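Long-range contact in Blr3880 protein (Bradyrhizobium japonicum, PDB 2OOD), which probably catalyses the zinc-dependent hydrolytic deamination of guanine to xanthine and ammonia: residues A[166-170]-A[209-215]. Numbering follows the deposited sequence.
Sequences GIDRN and FGASPEL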
loop_
_atom_site.group_PDB
_atom_site.type_symbol
_atom_site.label_atom_id
_atom_site.label_comp_id
_atom_site.label_asym_id
_atom_site.label_seq_id
_atom_site.Cartn_x
_atom_site.Cartn_y
_atom_site.Cartn_z
ATOM N N GLY A 166 7.943 14.828 -25.369
ATOM C CA GLY A 166 8.986 14.476 -26.322
ATOM C C GLY A 166 9.955 13.402 -25.853
ATOM O O GLY A 166 10.398 13.413 -24.706
ATOM N N ILE A 167 10.281 12.469 -26.741
ATOM C CA ILE A 167 11.208 11.387 -26.432
ATOM C C ILE A 167 12.091 11.243 -27.669
ATOM O O ILE A 167 11.610 11.019 -28.784
ATOM C CB ILE A 167 10.457 10.064 -26.112
ATOM C CG1 ILE A 167 11.453 8.938 -25.840
ATOM C CG2 ILE A 167 9.531 9.695 -27.243
ATOM C CD1 ILE A 167 12.104 9.025 -24.489
ATOM N N ASP A 168 13.395 11.370 -27.447
ATOM C CA ASP A 168 14.404 11.359 -28.510
ATOM C C ASP A 168 15.230 10.077 -28.698
ATOM O O ASP A 168 15.305 9.539 -29.802
ATOM C CB ASP A 168 15.354 12.535 -28.249
ATOM C CG ASP A 168 15.802 13.198 -29.508
ATOM O OD1 ASP A 168 16.393 14.303 -29.436
ATOM O OD2 ASP A 168 15.556 12.601 -30.573
ATOM N N ARG A 169 15.865 9.618 -27.620
ATOM C CA ARG A 169 16.712 8.425 -27.633
ATOM C C ARG A 169 16.130 7.323 -26.754
ATOM O O ARG A 169 15.117 7.509 -26.076
ATOM C CB ARG A 169 18.097 8.745 -27.064
ATOM C CG ARG A 169 18.690 10.084 -27.435
ATOM C CD ARG A 169 19.832 10.412 -26.477
ATOM N NE ARG A 169 20.797 11.346 -27.063
ATOM C CZ ARG A 169 21.858 11.859 -26.428
ATOM N NH1 ARG A 169 22.121 11.543 -25.157
ATOM N NH2 ARG A 169 22.669 12.694 -27.073
ATOM N N ASN A 170 16.808 6.181 -26.763
ATOM C CA ASN A 170 16.442 5.037 -25.942
ATOM C C ASN A 170 14.976 4.596 -25.921
ATOM O O ASN A 170 14.452 4.225 -24.866
ATOM C CB ASN A 170 16.923 5.282 -24.505
ATOM C CG ASN A 170 18.444 5.344 -24.400
ATOM O OD1 ASN A 170 19.138 4.447 -24.880
ATOM N ND2 ASN A 170 18.964 6.396 -23.764
ATOM N N PHE A 209 17.556 10.895 -19.939
ATOM C CA PHE A 209 18.003 9.650 -20.550
ATOM C C PHE A 209 17.447 9.424 -21.951
ATOM O O PHE A 209 18.083 8.766 -22.773
ATOM C CB PHE A 209 17.627 8.464 -19.666
ATOM C CG PHE A 209 18.151 7.152 -20.168
ATOM C CD1 PHE A 209 19.522 6.933 -20.272
ATOM C CD2 PHE A 209 17.281 6.121 -20.514
ATOM C CE1 PHE A 209 20.023 5.701 -20.714
ATOM C CE2 PHE A 209 17.772 4.879 -20.960
ATOM C CZ PHE A 209 19.145 4.671 -21.057
ATOM N N GLY A 210 16.259 9.957 -22.214
ATOM C CA GLY A 210 15.651 9.789 -23.522
ATOM C C GLY A 210 15.537 11.096 -24.287
ATOM O O GLY A 210 14.666 11.237 -25.149
ATOM N N ALA A 211 16.424 12.046 -23.989
ATOM C CA ALA A 211 16.402 13.347 -24.647
ATOM C C ALA A 211 17.765 13.817 -25.152
ATOM O O ALA A 211 18.646 14.173 -24.359
ATOM C CB ALA A 211 15.828 14.382 -23.704
ATOM N N SER A 212 17.938 13.828 -26.473
ATOM C CA SER A 212 19.192 14.282 -27.065
ATOM C C SER A 212 19.338 15.767 -26.752
ATOM O O SER A 212 18.346 16.462 -26.497
ATOM C CB SER A 212 19.169 14.111 -28.582
ATOM O OG SER A 212 18.572 15.242 -29.199
ATOM N N PRO A 213 20.577 16.282 -26.776
ATOM C CA PRO A 213 20.753 17.706 -26.483
ATOM C C PRO A 213 19.978 18.615 -27.441
ATOM O O PRO A 213 19.754 19.790 -27.126
ATOM C CB PRO A 213 22.271 17.896 -26.552
ATOM C CG PRO A 213 22.711 16.819 -27.479
ATOM C CD PRO A 213 21.872 15.641 -27.050
ATOM N N GLU A 214 19.566 18.093 -28.600
ATOM C CA GLU A 214 18.786 18.920 -29.528
ATOM C C GLU A 214 17.358 19.060 -28.984
ATOM O O GLU A 214 16.786 20.161 -28.975
ATOM C CB GLU A 214 18.726 18.309 -30.935
ATOM C CG GLU A 214 20.072 18.111 -31.597
ATOM C CD GLU A 214 20.643 16.720 -31.336
ATOM O OE1 GLU A 214 20.038 15.732 -31.843
ATOM O OE2 GLU A 214 21.685 16.621 -30.626
ATOM N N LEU A 215 16.793 17.939 -28.532
ATOM C CA LEU A 215 15.445 17.926 -27.979
ATOM C C LEU A 215 15.370 18.856 -26.766
ATOM O O LEU A 215 14.413 19.610 -26.610
ATOM C CB LEU A 215 15.053 16.504 -27.575
ATOM C CG LEU A 215 13.663 16.334 -26.955
ATOM C CD1 LEU A 215 12.618 16.846 -27.920
ATOM C CD2 LEU A 215 13.419 14.870 -26.625
HETATM O O HOH W 1 12.548 12.263 -23.300
HETATM O O HOH W 2 17.746 13.770 -32.184
#
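Two backbone donors of 166-170 converge on one acceptor, the carbonyl of Gly210. Asp168 N donates to Gly210 O at 2.6 Å, nearly in line with the C=O bond (C=O...N 163°), whereas Arg169 N reaches the same oxygen at 3.2 Å from above the carbonyl plane. The neighbouring carbonyl, Phe209 O, is taken by the Asn170 carboxamide: ND2 lies 2.7 Å from Phe209 O, and the oxygen sits almost in the amide plane. That same nitrogen rests over the centre of the Phe209 ring, 3.1 Å above its plane, with amide and ring stacked only 11° from parallel. Replacing Phe209 by an alanine removes this ring, and the carboxamide, still bonded to the backbone oxygen, would probably turn more freely.

Both segments follow barrel strands, 160-166 and 199-205, of the amidohydrolase TIM barrel, so the contact joins successive beta-to-alpha loops at the catalytic end; the Phe209 side chain is about 8 Å from that of zinc ligand His234 and about 6 Å from bound guanine.

Ser212 is the N-cap of helix 213-225. With OG set between its backbone N and carbonyl carbon (chi1 86°), the hydroxyl accepts from Leu215 N at 3.3 Å and weakly from Glu214 N, and appears to donate to Asp168 OD1, though at a modelled separation too short to trust. A water within reach of both Asp168 OD2 and Glu214 OE1 may bridge them. Arg169, extended from CG to NE, has Pro213 N, Ser212 CA and Ala211 C over one face of its guanidinium, while NH1 forms a salt bridge with Glu248 of helix 239-248.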